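Local coordinates for protein Myo-inositol 2-dehydrogenase (PDB 3CEA) that probably catalyses the NAD-dependent oxidation of myo-inositol at its 2-position, holding the dinucleotide in a Rossmann-fold domain, at residues E21-H26 against T299-D304. Residues are numbered along the deposited sequence; the frame is centred on the assembly and turned at random.
Sequences ERHARH and TDEVQD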
ATOM      1  N   GLU A  21     -25.466  19.777  10.816  1.00 47.26           N
ATOM      2  CA  GLU A  21     -26.317  19.175   9.787  1.00 47.75           C
ATOM      3  C   GLU A  21     -26.178  17.653   9.712  1.00 46.91           C
ATOM      4  O   GLU A  21     -27.150  16.958   9.418  1.00 47.28           O
ATOM      5  CB  GLU A  21     -26.077  19.821   8.415  1.00 47.56           C
ATOM      6  CG  GLU A  21     -24.748  19.489   7.745  1.00 49.40           C
ATOM      7  CD  GLU A  21     -24.663  20.011   6.319  1.00 49.62           C
ATOM      8  OE1 GLU A  21     -25.113  21.153   6.065  1.00 54.66           O
ATOM      9  OE2 GLU A  21     -24.142  19.278   5.451  1.00 54.49           O
ATOM     10  N   ARG A  22     -24.977  17.150   9.990  1.00 46.04           N
ATOM     11  CA  ARG A  22     -24.713  15.714   9.996  1.00 45.42           C
ATOM     12  C   ARG A  22     -25.342  15.044  11.223  1.00 45.02           C
ATOM     13  O   ARG A  22     -25.997  14.003  11.103  1.00 44.49           O
ATOM     14  CB  ARG A  22     -23.204  15.446   9.935  1.00 45.41           C
ATOM     15  CG  ARG A  22     -22.835  14.002   9.635  1.00 44.84           C
ATOM     16  CD  ARG A  22     -21.327  13.810   9.513  1.00 45.07           C
ATOM     17  NE  ARG A  22     -20.775  14.476   8.333  1.00 43.72           N
ATOM     18  CZ  ARG A  22     -20.782  13.966   7.102  1.00 43.26           C
ATOM     19  NH1 ARG A  22     -21.317  12.774   6.867  1.00 42.98           N
ATOM     20  NH2 ARG A  22     -20.248  14.652   6.101  1.00 40.88           N
ATOM     21  N   HIS A  23     -25.139  15.652  12.394  1.00 44.84           N
ATOM     22  CA  HIS A  23     -25.780  15.213  13.634  1.00 44.71           C
ATOM     23  C   HIS A  23     -27.301  15.167  13.513  1.00 44.81           C
ATOM     24  O   HIS A  23     -27.930  14.213  13.965  1.00 44.70           O
ATOM     25  CB  HIS A  23     -25.396  16.126  14.802  1.00 44.50           C
ATOM     26  CG  HIS A  23     -24.109  15.756  15.470  1.00 43.58           C
ATOM     27  ND1 HIS A  23     -23.723  14.447  15.675  1.00 42.87           N
ATOM     28  CD2 HIS A  23     -23.136  16.524  16.014  1.00 42.40           C
ATOM     29  CE1 HIS A  23     -22.558  14.427  16.296  1.00 42.70           C
ATOM     30  NE2 HIS A  23     -22.181  15.674  16.516  1.00 42.01           N
ATOM     31  N   ALA A  24     -27.879  16.202  12.904  1.00 45.22           N
ATOM     32  CA  ALA A  24     -29.328  16.292  12.707  1.00 45.60           C
ATOM     33  C   ALA A  24     -29.849  15.197  11.779  1.00 45.92           C
ATOM     34  O   ALA A  24     -30.906  14.621  12.031  1.00 45.86           O
ATOM     35  CB  ALA A  24     -29.708  17.665  12.177  1.00 45.49           C
ATOM     36  N   ARG A  25     -29.101  14.915  10.715  1.00 46.50           N
ATOM     37  CA  ARG A  25     -29.437  13.837   9.783  1.00 47.05           C
ATOM     38  C   ARG A  25     -29.459  12.474  10.474  1.00 47.17           C
ATOM     39  O   ARG A  25     -30.408  11.708  10.298  1.00 47.23           O
ATOM     40  CB  ARG A  25     -28.465  13.813   8.599  1.00 47.16           C
ATOM     41  CG  ARG A  25     -28.728  14.870   7.539  1.00 48.67           C
ATOM     42  CD  ARG A  25     -27.803  14.675   6.349  1.00 51.82           C
ATOM     43  NE  ARG A  25     -28.059  15.635   5.276  1.00 54.49           N
ATOM     44  CZ  ARG A  25     -27.283  16.680   4.992  1.00 55.42           C
ATOM     45  NH1 ARG A  25     -26.183  16.920   5.696  1.00 55.15           N
ATOM     46  NH2 ARG A  25     -27.612  17.488   3.993  1.00 55.36           N
ATOM     47  N   HIS A  26     -28.417  12.183  11.258  1.00 47.12           N
ATOM     48  CA  HIS A  26     -28.320  10.922  11.997  1.00 47.14           C
ATOM     49  C   HIS A  26     -29.442  10.796  13.020  1.00 47.47           C
ATOM     50  O   HIS A  26     -29.993   9.711  13.227  1.00 47.45           O
ATOM     51  CB  HIS A  26     -26.970  10.803  12.713  1.00 46.84           C
ATOM     52  CG  HIS A  26     -25.793  10.705  11.792  1.00 47.19           C
ATOM     53  ND1 HIS A  26     -24.529  11.108  12.162  1.00 48.09           N
ATOM     54  CD2 HIS A  26     -25.686  10.254  10.520  1.00 46.59           C
ATOM     55  CE1 HIS A  26     -23.692  10.905  11.160  1.00 47.81           C
ATOM     56  NE2 HIS A  26     -24.370  10.391  10.150  1.00 47.20           N
ATOM     57  N   THR A 299     -22.235   8.694  14.584  1.00 42.57           N
ATOM     58  CA  THR A 299     -23.502   8.006  14.788  1.00 42.56           C
ATOM     59  C   THR A 299     -23.445   7.183  16.074  1.00 42.92           C
ATOM     60  O   THR A 299     -24.320   7.308  16.931  1.00 42.86           O
ATOM     61  CB  THR A 299     -23.861   7.122  13.573  1.00 42.44           C
ATOM     62  OG1 THR A 299     -24.012   7.952  12.416  1.00 42.98           O
ATOM     63  CG2 THR A 299     -25.162   6.360  13.802  1.00 42.95           C
ATOM     64  N   ASP A 300     -22.398   6.371  16.211  1.00 43.23           N
ATOM     65  CA  ASP A 300     -22.248   5.485  17.363  1.00 43.86           C
ATOM     66  C   ASP A 300     -22.165   6.219  18.709  1.00 44.14           C
ATOM     67  O   ASP A 300     -22.705   5.733  19.712  1.00 44.51           O
ATOM     68  CB  ASP A 300     -21.055   4.535  17.171  1.00 43.93           C
ATOM     69  CG  ASP A 300     -21.314   3.466  16.103  1.00 44.97           C
ATOM     70  OD1 ASP A 300     -22.475   3.302  15.663  1.00 45.35           O
ATOM     71  OD2 ASP A 300     -20.348   2.777  15.702  1.00 44.05           O
ATOM     72  N   GLU A 301     -21.511   7.383  18.728  1.00 43.88           N
ATOM     73  CA  GLU A 301     -21.385   8.174  19.962  1.00 43.89           C
ATOM     74  C   GLU A 301     -22.706   8.803  20.398  1.00 44.41           C
ATOM     75  O   GLU A 301     -23.007   8.855  21.593  1.00 44.78           O
ATOM     76  CB  GLU A 301     -20.299   9.253  19.843  1.00 43.72           C
ATOM     77  CG  GLU A 301     -20.658  10.440  18.964  1.00 43.41           C
ATOM     78  CD  GLU A 301     -19.786  11.653  19.209  1.00 43.60           C
ATOM     79  OE1 GLU A 301     -19.035  11.674  20.208  1.00 43.07           O
ATOM     80  OE2 GLU A 301     -19.863  12.596  18.396  1.00 43.69           O
ATOM     81  N   VAL A 302     -23.480   9.287  19.427  1.00 44.57           N
ATOM     82  CA  VAL A 302     -24.781   9.892  19.700  1.00 44.63           C
ATOM     83  C   VAL A 302     -25.764   8.819  20.164  1.00 44.50           C
ATOM     84  O   VAL A 302     -26.560   9.053  21.075  1.00 44.69           O
ATOM     85  CB  VAL A 302     -25.318  10.685  18.478  1.00 44.74           C
ATOM     86  CG1 VAL A 302     -26.785  11.058  18.658  1.00 44.09           C
ATOM     87  CG2 VAL A 302     -24.483  11.939  18.261  1.00 45.42           C
ATOM     88  N   GLN A 303     -25.683   7.642  19.545  1.00 44.24           N
ATOM     89  CA  GLN A 303     -26.465   6.486  19.972  1.00 44.21           C
ATOM     90  C   GLN A 303     -26.106   6.089  21.405  1.00 44.07           C
ATOM     91  O   GLN A 303     -26.990   5.764  22.198  1.00 44.02           O
ATOM     92  CB  GLN A 303     -26.256   5.303  19.021  1.00 44.30           C
ATOM     93  CG  GLN A 303     -27.154   4.097  19.310  1.00 44.08           C
ATOM     94  CD  GLN A 303     -28.612   4.362  18.984  1.00 44.67           C
ATOM     95  OE1 GLN A 303     -28.982   4.520  17.820  1.00 45.24           O
ATOM     96  NE2 GLN A 303     -29.449   4.409  20.015  1.00 44.31           N
ATOM     97  N   ASP A 304     -24.813   6.125  21.725  1.00 44.03           N
ATOM     98  CA  ASP A 304     -24.336   5.820  23.073  1.00 44.11           C
ATOM     99  C   ASP A 304     -24.899   6.808  24.095  1.00 44.03           C
ATOM    100  O   ASP A 304     -25.300   6.410  25.191  1.00 43.91           O
ATOM    101  CB  ASP A 304     -22.804   5.804  23.121  1.00 44.13           C
ATOM    102  CG  ASP A 304     -22.260   5.403  24.489  1.00 44.72           C
ATOM    103  OD1 ASP A 304     -22.654   4.334  25.010  1.00 45.49           O
ATOM    104  OD2 ASP A 304     -21.428   6.158  25.039  1.00 44.14           O
TER
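His26 lays the face of its imidazole against Thr299, whose OG1 stands 3.1 Å above the ring plane, over its centre. The two side chains meet at about a right angle. A flat ring suits this position because it can be covered on both faces: the backbone carbonyl O of Arg22, one turn earlier, lies over the opposite face, nearer the rim. The ring's polar end is engaged elsewhere, NE2 being hydrogen-bonded to Asp295 OD1, while Thr299 OG1 is bonded to the backbone O of Asp295, so both sides of the contact are tied to the same residue. Were His26 replaced by an alanine, the Thr299 hydroxyl would probably lose the ring beneath it and Asp295 OD1 one of its partners.

Helix 20-29, the first helix of the NAD-binding Rossmann fold, begins at the last glycine of what appears to be the GxGxxG motif, and here helix 295-311, from much later in the chain, packs across it, the axes of segments 21-26 and 299-304 crossing at -62° with a closest approach of 10.5 Å.

One turn before His26, His23 has CG anti to its carbonyl carbon (chi1 -85°), and its ring extends to the second helix although its CB bond does not point there. Val302, directed toward the first helix, offers the nonpolar methyl CG2 obliquely to this ring, 3.7 Å from His23 ND1. At the ring edge, Glu301 OE2 sits close to the plane, 3.9 Å from His23 CE1. Glu101 OE2 is hydrogen-bonded to His23 NE2, and the Glu301 side chain is about 5 Å from the bound NAD.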